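Local coordinates for protein-glutamine gamma-glutamyltransferase 2 (Pagrus major, PDB 1G0D), which probably catalyses the calcium-dependent cross-linking of proteins by joining glutamine side chains to lysines or other primary amines, as other tissue transglutaminases do, at residues I162-W167 with P292-F296; R235-P239 with T514-R520; D326-N330 with L558-K562. All coordinates share one frame; numbering follows the deposited sequence.

Interaction 1 of 3, residues I162-W167 with P292-F296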
ATOM      1  N   ILE A 162      -1.879   6.384   4.539  1.00 16.96           N
ATOM      2  CA  ILE A 162      -2.680   5.809   3.457  1.00 18.26           C
ATOM      3  C   ILE A 162      -4.073   6.424   3.589  1.00 19.55           C
ATOM      4  O   ILE A 162      -4.625   6.444   4.671  1.00 23.51           O
ATOM      5  CB  ILE A 162      -2.753   4.272   3.550  1.00 14.91           C
ATOM      6  CG1 ILE A 162      -1.325   3.703   3.611  1.00 13.68           C
ATOM      7  CG2 ILE A 162      -3.535   3.745   2.382  1.00 16.30           C
ATOM      8  CD1 ILE A 162      -1.157   2.219   3.378  1.00  8.98           C
ATOM      9  N   TYR A 163      -4.627   6.968   2.514  1.00 22.08           N
ATOM     10  CA  TYR A 163      -5.952   7.589   2.599  1.00 22.15           C
ATOM     11  C   TYR A 163      -7.104   6.552   2.512  1.00 25.52           C
ATOM     12  O   TYR A 163      -6.992   5.500   1.836  1.00 25.49           O
ATOM     13  CB  TYR A 163      -6.065   8.699   1.535  1.00 17.24           C
ATOM     14  CG  TYR A 163      -5.071   9.792   1.822  1.00 18.11           C
ATOM     15  CD1 TYR A 163      -5.323  10.731   2.803  1.00 17.98           C
ATOM     16  CD2 TYR A 163      -3.789   9.756   1.266  1.00 20.11           C
ATOM     17  CE1 TYR A 163      -4.325  11.585   3.241  1.00 24.27           C
ATOM     18  CE2 TYR A 163      -2.778  10.614   1.700  1.00 19.52           C
ATOM     19  CZ  TYR A 163      -3.050  11.518   2.691  1.00 23.72           C
ATOM     20  OH  TYR A 163      -2.051  12.336   3.161  1.00 28.84           O
ATOM     21  N   MET A 164      -8.193   6.848   3.226  1.00 22.84           N
ATOM     22  CA  MET A 164      -9.339   5.960   3.287  1.00 19.53           C
ATOM     23  C   MET A 164     -10.560   6.769   3.498  1.00 19.21           C
ATOM     24  O   MET A 164     -10.505   7.989   3.419  1.00 22.47           O
ATOM     25  CB  MET A 164      -9.181   5.001   4.440  1.00 18.82           C
ATOM     26  CG  MET A 164      -8.131   4.000   4.139  1.00 19.44           C
ATOM     27  SD  MET A 164      -7.821   2.823   5.436  1.00 27.96           S
ATOM     28  CE  MET A 164      -9.197   3.087   6.555  1.00 26.81           C
ATOM     29  N   GLY A 165     -11.655   6.084   3.803  1.00 20.58           N
ATOM     30  CA  GLY A 165     -12.936   6.742   4.008  1.00 23.35           C
ATOM     31  C   GLY A 165     -13.742   6.775   2.719  1.00 22.94           C
ATOM     32  O   GLY A 165     -13.794   5.776   2.013  1.00 25.83           O
ATOM     33  N   THR A 166     -14.365   7.912   2.414  1.00 22.02           N
ATOM     34  CA  THR A 166     -15.142   8.092   1.190  1.00 22.74           C
ATOM     35  C   THR A 166     -14.583   9.336   0.498  1.00 24.07           C
ATOM     36  O   THR A 166     -13.971  10.181   1.150  1.00 25.93           O
ATOM     37  CB  THR A 166     -16.627   8.289   1.498  1.00 23.23           C
ATOM     38  OG1 THR A 166     -16.786   9.443   2.335  1.00 27.74           O
ATOM     39  CG2 THR A 166     -17.202   7.041   2.208  1.00 18.23           C
ATOM     40  N   TRP A 167     -14.787   9.466  -0.805  1.00 24.30           N
ATOM     41  CA  TRP A 167     -14.203  10.590  -1.543  1.00 26.73           C
ATOM     42  C   TRP A 167     -14.609  11.962  -1.091  1.00 27.19           C
ATOM     43  O   TRP A 167     -13.908  12.930  -1.386  1.00 30.36           O
ATOM     44  CB  TRP A 167     -14.511  10.488  -3.016  1.00 26.45           C
ATOM     45  CG  TRP A 167     -15.945  10.534  -3.236  1.00 32.30           C
ATOM     46  CD1 TRP A 167     -16.774   9.478  -3.373  1.00 37.16           C
ATOM     47  CD2 TRP A 167     -16.758  11.695  -3.292  1.00 34.30           C
ATOM     48  NE1 TRP A 167     -18.067   9.903  -3.514  1.00 40.72           N
ATOM     49  CE2 TRP A 167     -18.082  11.266  -3.467  1.00 36.68           C
ATOM     50  CE3 TRP A 167     -16.498  13.057  -3.213  1.00 36.09           C
ATOM     51  CZ2 TRP A 167     -19.140  12.146  -3.567  1.00 41.07           C
ATOM     52  CZ3 TRP A 167     -17.550  13.935  -3.309  1.00 37.96           C
ATOM     53  CH2 TRP A 167     -18.853  13.482  -3.484  1.00 40.67           C
ATOM     54  N   PRO A 292       1.980   4.312  -1.846  1.00 12.87           N
ATOM     55  CA  PRO A 292       0.621   3.770  -1.877  1.00 14.07           C
ATOM     56  C   PRO A 292      -0.371   4.776  -2.403  1.00 15.28           C
ATOM     57  O   PRO A 292      -0.456   5.885  -1.857  1.00 18.35           O
ATOM     58  CB  PRO A 292       0.331   3.438  -0.418  1.00 10.75           C
ATOM     59  CG  PRO A 292       1.673   3.376   0.205  1.00 12.98           C
ATOM     60  CD  PRO A 292       2.459   4.442  -0.466  1.00 12.05           C
ATOM     61  N   ILE A 293      -1.104   4.419  -3.465  1.00 16.19           N
ATOM     62  CA  ILE A 293      -2.122   5.341  -3.953  1.00 14.87           C
ATOM     63  C   ILE A 293      -3.535   4.793  -3.669  1.00 13.27           C
ATOM     64  O   ILE A 293      -3.750   3.583  -3.726  1.00 12.15           O
ATOM     65  CB  ILE A 293      -1.961   5.718  -5.454  1.00 12.06           C
ATOM     66  CG1 ILE A 293      -2.739   4.790  -6.269  1.00 10.12           C
ATOM     67  CG2 ILE A 293      -0.525   5.824  -5.925  1.00  7.05           C
ATOM     68  CD1 ILE A 293      -3.702   5.639  -6.965  1.00 23.38           C
ATOM     69  N   THR A 294      -4.472   5.685  -3.314  1.00 12.47           N
ATOM     70  CA  THR A 294      -5.864   5.301  -3.006  1.00 10.32           C
ATOM     71  C   THR A 294      -6.856   5.871  -4.014  1.00 10.33           C
ATOM     72  O   THR A 294      -6.796   7.041  -4.361  1.00 14.31           O
ATOM     73  CB  THR A 294      -6.288   5.792  -1.604  1.00  7.83           C
ATOM     74  OG1 THR A 294      -5.435   5.215  -0.620  1.00 16.01           O
ATOM     75  CG2 THR A 294      -7.640   5.333  -1.272  1.00 10.43           C
ATOM     76  N   ASN A 295      -7.792   5.051  -4.470  1.00  9.81           N
ATOM     77  CA  ASN A 295      -8.781   5.480  -5.450  1.00  5.53           C
ATOM     78  C   ASN A 295     -10.126   5.548  -4.788  1.00  6.89           C
ATOM     79  O   ASN A 295     -10.517   4.585  -4.131  1.00 11.90           O
ATOM     80  CB  ASN A 295      -8.845   4.444  -6.549  1.00  9.92           C
ATOM     81  CG  ASN A 295      -9.701   4.874  -7.696  1.00 15.06           C
ATOM     82  OD1 ASN A 295      -9.825   6.066  -7.969  1.00 18.83           O
ATOM     83  ND2 ASN A 295     -10.305   3.906  -8.389  1.00 16.33           N
ATOM     84  N   PHE A 296     -10.849   6.647  -4.916  1.00  5.68           N
ATOM     85  CA  PHE A 296     -12.173   6.678  -4.293  1.00 11.29           C
ATOM     86  C   PHE A 296     -13.213   6.381  -5.384  1.00 13.36           C
ATOM     87  O   PHE A 296     -13.066   6.823  -6.514  1.00 14.30           O
ATOM     88  CB  PHE A 296     -12.386   8.014  -3.595  1.00 11.49           C
ATOM     89  CG  PHE A 296     -11.543   8.163  -2.337  1.00 13.34           C
ATOM     90  CD1 PHE A 296     -11.964   7.612  -1.125  1.00  9.60           C
ATOM     91  CD2 PHE A 296     -10.326   8.841  -2.366  1.00 12.61           C
ATOM     92  CE1 PHE A 296     -11.183   7.725   0.044  1.00  8.23           C
ATOM     93  CE2 PHE A 296      -9.532   8.961  -1.192  1.00 11.26           C
ATOM     94  CZ  PHE A 296      -9.969   8.401   0.008  1.00  7.70           C
TER
HETATM   95  O   HOH W   1      -2.936   6.445  -0.217  1.00 14.76           O
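Phe296 turns the edge of its ring to the chain at the corner around Met164 and Gly165, where strand 290-298 meets strand 159-164 in the papain-like catalytic core of the transglutaminase. The two strands belong to different sheets; their short segments run nearly parallel, 11° apart, with axes 6.6 Å from each other, so side chains and a water fill the gap. CE1 of Phe296 lies 3.5 Å from the carbonyl O of Met164, and the carbonyl O of Gly165 also sits in the ring plane. CB of Tyr163 comes to the same rim near CZ, and the Phe296 CB meets CB of Trp167 at the far end. Over one face of the ring stands the methyl CG2 of Thr294, 4.0 Å above the plane and offset toward the rim. Ile162 crosses Thr294 at about a right angle, its CG2 3.8 Å from Thr294 OG1. With OG1 of Thr294 anti to its own carbonyl carbon (chi1 -60°), the hydroxyl reaches across and donates to Tyr163 O at 2.9 Å, tilted 25° from the carbonyl plane. A water completes the bridge: it accepts from Tyr163 N and donates to Pro292 O at 3.0 Å and to Thr294 OG1 at 2.8 Å.

Interaction 2 of 3, residues R235-P239 with T514-R520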
ATOM      1  N   ARG A 235      -9.440 -11.586   3.619  1.00 15.53           N
ATOM      2  CA  ARG A 235     -10.745 -11.886   4.192  1.00 15.11           C
ATOM      3  C   ARG A 235     -11.510 -10.579   4.041  1.00 19.36           C
ATOM      4  O   ARG A 235     -11.228  -9.601   4.737  1.00 19.43           O
ATOM      5  CB  ARG A 235     -10.656 -12.220   5.663  1.00 19.43           C
ATOM      6  CG  ARG A 235     -12.009 -12.573   6.287  1.00 21.09           C
ATOM      7  CD  ARG A 235     -12.229 -14.063   6.131  1.00 23.30           C
ATOM      8  NE  ARG A 235     -12.792 -14.656   7.329  1.00 26.95           N
ATOM      9  CZ  ARG A 235     -12.629 -15.930   7.672  1.00 24.47           C
ATOM     10  NH1 ARG A 235     -13.182 -16.380   8.781  1.00 24.06           N
ATOM     11  NH2 ARG A 235     -11.916 -16.754   6.912  1.00 22.47           N
ATOM     12  N   TRP A 236     -12.482 -10.573   3.133  1.00 19.66           N
ATOM     13  CA  TRP A 236     -13.241  -9.389   2.845  1.00 19.20           C
ATOM     14  C   TRP A 236     -14.394  -9.103   3.760  1.00 21.54           C
ATOM     15  O   TRP A 236     -14.976  -8.018   3.685  1.00 22.69           O
ATOM     16  CB  TRP A 236     -13.644  -9.422   1.371  1.00 21.57           C
ATOM     17  CG  TRP A 236     -12.373  -9.579   0.529  1.00 21.26           C
ATOM     18  CD1 TRP A 236     -11.842 -10.749   0.087  1.00 26.27           C
ATOM     19  CD2 TRP A 236     -11.375  -8.559   0.240  1.00 23.39           C
ATOM     20  NE1 TRP A 236     -10.573 -10.535  -0.443  1.00 29.24           N
ATOM     21  CE2 TRP A 236     -10.270  -9.208  -0.357  1.00 22.54           C
ATOM     22  CE3 TRP A 236     -11.314  -7.174   0.437  1.00 22.54           C
ATOM     23  CZ2 TRP A 236      -9.129  -8.525  -0.756  1.00 22.55           C
ATOM     24  CZ3 TRP A 236     -10.170  -6.495   0.031  1.00 23.11           C
ATOM     25  CH2 TRP A 236      -9.097  -7.178  -0.558  1.00 23.02           C
ATOM     26  N   GLU A 237     -14.723 -10.058   4.637  1.00 24.38           N
ATOM     27  CA  GLU A 237     -15.783  -9.822   5.613  1.00 22.94           C
ATOM     28  C   GLU A 237     -15.578 -10.382   7.000  1.00 24.59           C
ATOM     29  O   GLU A 237     -15.048 -11.482   7.223  1.00 20.84           O
ATOM     30  CB  GLU A 237     -17.179 -10.208   5.099  1.00 26.51           C
ATOM     31  CG  GLU A 237     -18.206  -9.082   5.328  1.00 21.58           C
ATOM     32  CD  GLU A 237     -19.622  -9.555   5.287  1.00 20.09           C
ATOM     33  OE1 GLU A 237     -19.838 -10.692   4.829  1.00 26.10           O
ATOM     34  OE2 GLU A 237     -20.514  -8.796   5.708  1.00 19.60           O
ATOM     35  N   GLU A 238     -16.074  -9.528   7.897  1.00 30.86           N
ATOM     36  CA  GLU A 238     -16.037  -9.546   9.348  1.00 32.78           C
ATOM     37  C   GLU A 238     -15.756 -10.732  10.260  1.00 36.81           C
ATOM     38  O   GLU A 238     -14.923 -10.586  11.155  1.00 47.67           O
ATOM     39  CB  GLU A 238     -17.214  -8.732   9.841  1.00 29.01           C
ATOM     40  CG  GLU A 238     -17.624  -9.034  11.178  1.00 31.17           C
ATOM     41  CD  GLU A 238     -18.845  -9.861  11.140  1.00 34.55           C
ATOM     42  OE1 GLU A 238     -18.773 -10.937  11.761  1.00 35.38           O
ATOM     43  OE2 GLU A 238     -19.855  -9.445  10.492  1.00 32.12           O
ATOM     44  N   PRO A 239     -16.435 -11.879  10.139  1.00 33.27           N
ATOM     45  CA  PRO A 239     -15.916 -12.847  11.151  1.00 30.22           C
ATOM     46  C   PRO A 239     -14.464 -13.282  10.788  1.00 27.41           C
ATOM     47  O   PRO A 239     -14.254 -14.199   9.999  1.00 26.70           O
ATOM     48  CB  PRO A 239     -16.900 -14.005  11.095  1.00 27.90           C
ATOM     49  CG  PRO A 239     -17.561 -13.859   9.751  1.00 32.72           C
ATOM     50  CD  PRO A 239     -17.549 -12.396   9.349  1.00 29.89           C
ATOM     51  N   THR A 514     -20.033  -2.298   3.723  1.00 15.55           N
ATOM     52  CA  THR A 514     -18.604  -2.527   4.000  1.00 15.45           C
ATOM     53  C   THR A 514     -17.868  -1.673   2.985  1.00 16.96           C
ATOM     54  O   THR A 514     -18.451  -1.299   1.951  1.00 18.11           O
ATOM     55  CB  THR A 514     -18.130  -3.980   3.797  1.00 12.87           C
ATOM     56  OG1 THR A 514     -18.220  -4.333   2.414  1.00 16.43           O
ATOM     57  CG2 THR A 514     -18.942  -4.927   4.623  1.00 16.74           C
ATOM     58  N   TYR A 515     -16.601  -1.349   3.241  1.00 18.18           N
ATOM     59  CA  TYR A 515     -15.913  -0.506   2.273  1.00 16.13           C
ATOM     60  C   TYR A 515     -15.949  -1.153   0.902  1.00 15.63           C
ATOM     61  O   TYR A 515     -16.146  -0.447  -0.078  1.00 16.95           O
ATOM     62  CB  TYR A 515     -14.476  -0.165   2.705  1.00 12.21           C
ATOM     63  CG  TYR A 515     -13.391  -1.045   2.160  1.00 12.19           C
ATOM     64  CD1 TYR A 515     -13.003  -2.201   2.834  1.00 14.24           C
ATOM     65  CD2 TYR A 515     -12.689  -0.692   1.013  1.00 15.01           C
ATOM     66  CE1 TYR A 515     -11.927  -2.987   2.387  1.00 14.82           C
ATOM     67  CE2 TYR A 515     -11.590  -1.486   0.544  1.00 15.64           C
ATOM     68  CZ  TYR A 515     -11.226  -2.628   1.246  1.00 17.00           C
ATOM     69  OH  TYR A 515     -10.169  -3.408   0.826  1.00 20.27           O
ATOM     70  N   ASN A 516     -15.805  -2.478   0.809  1.00 14.91           N
ATOM     71  CA  ASN A 516     -15.866  -3.082  -0.520  1.00 14.49           C
ATOM     72  C   ASN A 516     -17.267  -3.314  -1.039  1.00 17.39           C
ATOM     73  O   ASN A 516     -17.518  -4.242  -1.797  1.00 19.33           O
ATOM     74  CB  ASN A 516     -15.038  -4.375  -0.663  1.00  7.63           C
ATOM     75  CG  ASN A 516     -15.294  -5.392   0.398  1.00  8.41           C
ATOM     76  OD1 ASN A 516     -15.273  -6.576   0.113  1.00 20.35           O
ATOM     77  ND2 ASN A 516     -15.490  -4.972   1.612  1.00  8.95           N
ATOM     78  N   SER A 517     -18.178  -2.432  -0.648  1.00 19.15           N
ATOM     79  CA  SER A 517     -19.554  -2.500  -1.100  1.00 19.83           C
ATOM     80  C   SER A 517     -20.352  -3.790  -0.837  1.00 18.26           C
ATOM     81  O   SER A 517     -21.182  -4.193  -1.648  1.00 20.94           O
ATOM     82  CB  SER A 517     -19.568  -2.163  -2.587  1.00 24.03           C
ATOM     83  OG  SER A 517     -19.438  -0.768  -2.750  1.00 24.37           O
ATOM     84  N   LEU A 518     -20.120  -4.434   0.291  1.00 17.27           N
ATOM     85  CA  LEU A 518     -20.864  -5.633   0.620  1.00 15.52           C
ATOM     86  C   LEU A 518     -22.031  -5.176   1.464  1.00 17.30           C
ATOM     87  O   LEU A 518     -21.855  -4.786   2.609  1.00 19.81           O
ATOM     88  CB  LEU A 518     -20.007  -6.580   1.441  1.00 17.88           C
ATOM     89  CG  LEU A 518     -19.708  -8.011   1.012  1.00 16.65           C
ATOM     90  CD1 LEU A 518     -19.692  -8.138  -0.463  1.00 15.03           C
ATOM     91  CD2 LEU A 518     -18.386  -8.410   1.562  1.00 12.41           C
ATOM     92  N   ARG A 519     -23.220  -5.217   0.885  1.00 22.59           N
ATOM     93  CA  ARG A 519     -24.456  -4.838   1.556  1.00 24.46           C
ATOM     94  C   ARG A 519     -24.663  -5.695   2.808  1.00 24.08           C
ATOM     95  O   ARG A 519     -24.474  -6.913   2.772  1.00 22.50           O
ATOM     96  CB  ARG A 519     -25.606  -5.023   0.586  1.00 27.03           C
ATOM     97  CG  ARG A 519     -26.850  -4.266   0.960  1.00 43.37           C
ATOM     98  CD  ARG A 519     -28.070  -4.733   0.133  1.00 49.70           C
ATOM     99  NE  ARG A 519     -28.387  -6.156   0.316  1.00 54.80           N
ATOM    100  CZ  ARG A 519     -28.480  -7.048  -0.679  1.00 57.84           C
ATOM    101  NH1 ARG A 519     -28.283  -6.676  -1.950  1.00 58.62           N
ATOM    102  NH2 ARG A 519     -28.766  -8.322  -0.396  1.00 56.01           N
ATOM    103  N   ARG A 520     -25.028  -5.051   3.917  1.00 23.03           N
ATOM    104  CA  ARG A 520     -25.219  -5.762   5.171  1.00 25.99           C
ATOM    105  C   ARG A 520     -26.611  -5.644   5.758  1.00 35.77           C
ATOM    106  O   ARG A 520     -27.509  -6.416   5.399  1.00 42.71           O
ATOM    107  CB  ARG A 520     -24.187  -5.301   6.182  1.00 19.17           C
ATOM    108  CG  ARG A 520     -22.912  -6.123   6.065  1.00 21.53           C
ATOM    109  CD  ARG A 520     -21.775  -5.574   6.859  1.00 17.15           C
ATOM    110  NE  ARG A 520     -21.929  -5.806   8.278  1.00 12.84           N
ATOM    111  CZ  ARG A 520     -21.531  -6.919   8.874  1.00 15.94           C
ATOM    112  NH1 ARG A 520     -21.697  -7.077  10.180  1.00 15.48           N
ATOM    113  NH2 ARG A 520     -20.976  -7.883   8.154  1.00 15.67           N
TER
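Two consecutive acidic residues, Glu237 and Glu238, share the guanidinium group of Arg520, and both carboxylates stand almost perpendicular to it, at 85° and 89°. Arg520 grips Glu238 end-on, NH1 and NH2 both donating to the single oxygen OE2 at 3.0 Å, which is met on its anti side. NH2 also donates to Glu237 OE2 at 2.7 Å, this time from above the carboxylate plane, with a bent N-H...O angle of 138°. The bend of the arginine chain at chi3 swings the group round to the two acids. Arg324 forms a second salt bridge to Glu237 OE2, and two arginine partners would probably favour the ionised carboxylate.

Beside the charged cluster the contact turns apolar: the aliphatic part of Glu237 lies across Leu518, CG to CD2 3.8 Å. Further along, Trp236 lies against the type I turn of Thr514 to Ser517. Its CB rests 3.5 Å from Asn516 OD1, and the indole edge at CZ3 meets the hydroxyl of Tyr515, whose OH lies 3.2 Å away in the indole plane. Just after the turn, Leu518 N donates to Thr514 OG1 at 2.9 Å. The contact thus joins a core loop to the loop after strand 502-513 in the first C-terminal beta-barrel, where Tyr515, a residue important for activity, stacks on Phe331, meets Trp273 edge-to-face and sits beside the catalytic Cys272, consistent with the closed, inactive arrangement known from tissue transglutaminases.

Interaction 3 of 3, residues D326-N330 with L558-K562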
ATOM      1  N   ASP A 326     -22.768  -4.075  -3.899  1.00 21.65           N
ATOM      2  CA  ASP A 326     -23.399  -2.851  -4.378  1.00 22.53           C
ATOM      3  C   ASP A 326     -22.432  -1.915  -5.160  1.00 21.53           C
ATOM      4  O   ASP A 326     -21.988  -0.858  -4.682  1.00 18.71           O
ATOM      5  CB  ASP A 326     -23.984  -2.133  -3.168  1.00 23.07           C
ATOM      6  CG  ASP A 326     -25.070  -1.167  -3.527  1.00 25.81           C
ATOM      7  OD1 ASP A 326     -25.522  -1.141  -4.696  1.00 27.20           O
ATOM      8  OD2 ASP A 326     -25.476  -0.428  -2.606  1.00 30.22           O
ATOM      9  N   SER A 327     -22.095  -2.335  -6.372  1.00 22.06           N
ATOM     10  CA  SER A 327     -21.226  -1.556  -7.226  1.00 20.62           C
ATOM     11  C   SER A 327     -19.861  -1.176  -6.648  1.00 21.08           C
ATOM     12  O   SER A 327     -19.273  -1.886  -5.804  1.00 20.82           O
ATOM     13  CB  SER A 327     -21.947  -0.289  -7.664  1.00 18.78           C
ATOM     14  OG  SER A 327     -21.771  -0.096  -9.044  1.00 24.17           O
ATOM     15  N   SER A 328     -19.377  -0.040  -7.144  1.00 17.65           N
ATOM     16  CA  SER A 328     -18.076   0.503  -6.807  1.00 17.31           C
ATOM     17  C   SER A 328     -17.735   0.572  -5.352  1.00 16.48           C
ATOM     18  O   SER A 328     -18.563   0.950  -4.526  1.00 17.30           O
ATOM     19  CB  SER A 328     -17.935   1.893  -7.417  1.00 19.74           C
ATOM     20  OG  SER A 328     -18.216   1.863  -8.816  1.00 27.20           O
ATOM     21  N   TRP A 329     -16.490   0.217  -5.053  1.00 14.27           N
ATOM     22  CA  TRP A 329     -15.968   0.239  -3.693  1.00 12.46           C
ATOM     23  C   TRP A 329     -15.877   1.669  -3.166  1.00 13.68           C
ATOM     24  O   TRP A 329     -15.728   2.607  -3.958  1.00 13.46           O
ATOM     25  CB  TRP A 329     -14.577  -0.380  -3.694  1.00 11.95           C
ATOM     26  CG  TRP A 329     -14.555  -1.835  -4.001  1.00 11.47           C
ATOM     27  CD1 TRP A 329     -15.502  -2.558  -4.688  1.00  6.97           C
ATOM     28  CD2 TRP A 329     -13.523  -2.769  -3.627  1.00 13.92           C
ATOM     29  NE1 TRP A 329     -15.114  -3.885  -4.761  1.00 11.00           N
ATOM     30  CE2 TRP A 329     -13.908  -4.037  -4.120  1.00 14.76           C
ATOM     31  CE3 TRP A 329     -12.313  -2.657  -2.921  1.00 12.24           C
ATOM     32  CZ2 TRP A 329     -13.109  -5.184  -3.926  1.00 14.10           C
ATOM     33  CZ3 TRP A 329     -11.524  -3.800  -2.731  1.00  9.22           C
ATOM     34  CH2 TRP A 329     -11.925  -5.038  -3.232  1.00  9.16           C
ATOM     35  N   ASN A 330     -15.940   1.855  -1.843  1.00 14.88           N
ATOM     36  CA  ASN A 330     -15.844   3.211  -1.285  1.00 14.75           C
ATOM     37  C   ASN A 330     -14.456   3.792  -1.630  1.00 16.89           C
ATOM     38  O   ASN A 330     -14.293   5.007  -1.845  1.00 18.16           O
ATOM     39  CB  ASN A 330     -16.038   3.194   0.231  1.00 14.85           C
ATOM     40  CG  ASN A 330     -17.497   3.067   0.644  1.00 17.11           C
ATOM     41  OD1 ASN A 330     -18.393   2.883  -0.194  1.00 16.44           O
ATOM     42  ND2 ASN A 330     -17.742   3.155   1.947  1.00 13.36           N
ATOM     43  N   LEU A 558     -19.891   1.936   8.579  1.00 18.85           N
ATOM     44  CA  LEU A 558     -20.411   2.611   7.386  1.00 15.80           C
ATOM     45  C   LEU A 558     -21.917   2.457   7.087  1.00 18.71           C
ATOM     46  O   LEU A 558     -22.488   1.366   7.157  1.00 19.75           O
ATOM     47  CB  LEU A 558     -19.645   2.118   6.171  1.00 17.88           C
ATOM     48  CG  LEU A 558     -18.225   2.571   5.905  1.00 19.42           C
ATOM     49  CD1 LEU A 558     -17.614   1.528   4.974  1.00 17.49           C
ATOM     50  CD2 LEU A 558     -18.195   3.996   5.284  1.00 19.90           C
ATOM     51  N   ILE A 559     -22.551   3.554   6.701  1.00 18.97           N
ATOM     52  CA  ILE A 559     -23.957   3.523   6.375  1.00 18.21           C
ATOM     53  C   ILE A 559     -24.168   4.160   5.014  1.00 19.26           C
ATOM     54  O   ILE A 559     -23.941   5.354   4.827  1.00 23.20           O
ATOM     55  CB  ILE A 559     -24.784   4.273   7.460  1.00 23.70           C
ATOM     56  CG1 ILE A 559     -24.874   3.398   8.723  1.00 24.77           C
ATOM     57  CG2 ILE A 559     -26.187   4.607   6.935  1.00 19.95           C
ATOM     58  CD1 ILE A 559     -25.308   4.133   9.945  1.00 23.98           C
ATOM     59  N   ARG A 560     -24.605   3.365   4.051  1.00 17.19           N
ATOM     60  CA  ARG A 560     -24.846   3.900   2.724  1.00 19.23           C
ATOM     61  C   ARG A 560     -26.281   4.416   2.631  1.00 22.20           C
ATOM     62  O   ARG A 560     -27.214   3.641   2.749  1.00 28.60           O
ATOM     63  CB  ARG A 560     -24.629   2.804   1.691  1.00 15.37           C
ATOM     64  CG  ARG A 560     -24.540   3.285   0.256  1.00 15.05           C
ATOM     65  CD  ARG A 560     -24.029   2.150  -0.599  1.00 16.14           C
ATOM     66  NE  ARG A 560     -22.588   1.982  -0.470  1.00 19.03           N
ATOM     67  CZ  ARG A 560     -21.871   1.089  -1.149  1.00 19.79           C
ATOM     68  NH1 ARG A 560     -20.554   1.010  -0.972  1.00 12.43           N
ATOM     69  NH2 ARG A 560     -22.472   0.269  -2.004  1.00 19.93           N
ATOM     70  N   VAL A 561     -26.461   5.718   2.443  1.00 22.43           N
ATOM     71  CA  VAL A 561     -27.792   6.296   2.305  1.00 20.19           C
ATOM     72  C   VAL A 561     -28.045   6.542   0.829  1.00 20.68           C
ATOM     73  O   VAL A 561     -27.149   7.004   0.125  1.00 21.10           O
ATOM     74  CB  VAL A 561     -27.890   7.630   3.046  1.00 22.59           C
ATOM     75  CG1 VAL A 561     -29.277   8.239   2.862  1.00 20.59           C
ATOM     76  CG2 VAL A 561     -27.584   7.411   4.517  1.00 21.79           C
ATOM     77  N   LYS A 562     -29.240   6.201   0.353  1.00 19.29           N
ATOM     78  CA  LYS A 562     -29.617   6.401  -1.056  1.00 18.43           C
ATOM     79  C   LYS A 562     -30.937   7.143  -1.175  1.00 17.25           C
ATOM     80  O   LYS A 562     -31.810   7.022  -0.336  1.00 18.34           O
ATOM     81  CB  LYS A 562     -29.751   5.065  -1.778  1.00 14.09           C
ATOM     82  CG  LYS A 562     -28.525   4.201  -1.662  1.00 18.23           C
ATOM     83  CD  LYS A 562     -28.704   2.925  -2.477  1.00 20.20           C
ATOM     84  CE  LYS A 562     -27.464   2.057  -2.469  1.00 19.94           C
ATOM     85  NZ  LYS A 562     -27.564   1.040  -3.541  1.00 21.60           N
TER
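Asp326 OD2 is held by two cationic side chains, Lys562 and Arg560, which reach it from the same beta-strand. The residues 558-562 form part of a strand in the first C-terminal beta-barrel of the transglutaminase, and residues 326-330 lead into and begin strand 329-339 of the catalytic core, so the salt-bridge network ties barrel to core. Lys562 comes from the direction opposite to Asp326, its chain extended beyond CG, and NZ donates at 2.7 Å to the syn lone pair of OD2. Arg560 NH2 reaches the same oxygen at 3.1 Å from above the carboxylate plane, 49° out of it, along a fairly straight N-H...O line of 156°. Both positive charges would probably stabilise the ionised form of this buried carboxylate.

The side chains of Asp326 and Arg560 run antiparallel alongside each other, and NH2 also makes a weak hydrogen bond to the backbone O of Asp326. The other end of the guanidinium is used as well: NH1 donates to Asn330 OD1 at 3.0 Å, with the amide and guanidinium planes 45° apart, and NH1 also hydrogen-bonds Ser517 OG. NE hydrogen-bonds OD1 of Asn579, a residue that probably belongs to the GTP site, so all three nitrogens of Arg560 have partners and its rotation is fixed. The bend at chi3 aims the group at the loop. The Asn330 amide meets the Leu558 methyls from the opposite direction, and its nitrogen does the touching: ND2 lies 3.4 Å from Leu558 CD1 and 3.5 Å from Leu558 CD2.

Overall arrangement
Interactions 2 and 3 cross the boundary between the catalytic core and the first C-terminal barrel, and interaction 1 lies on the core side of it. Along the chain, interaction 1 closes before interaction 3 opens, whereas interaction 2 crosses both. Centres of interactions 2 and 3 are about 11 Å apart, and they touch where Ser517 O probably accepts from Asp326 N. Interactions 1 and 3, about 15 Å apart between centres, share the sheet with neighbouring strands 290-298 and 329-339 and touch where Phe296 packs on Asn330. Interactions 1 and 2 lie about 17 Å apart between centres without touching. Interactions 2 and 3 hold the barrel loop with Tyr515 against the core beside Cys272, while interaction 1 packs within the core on the sheet that interaction 3 reaches.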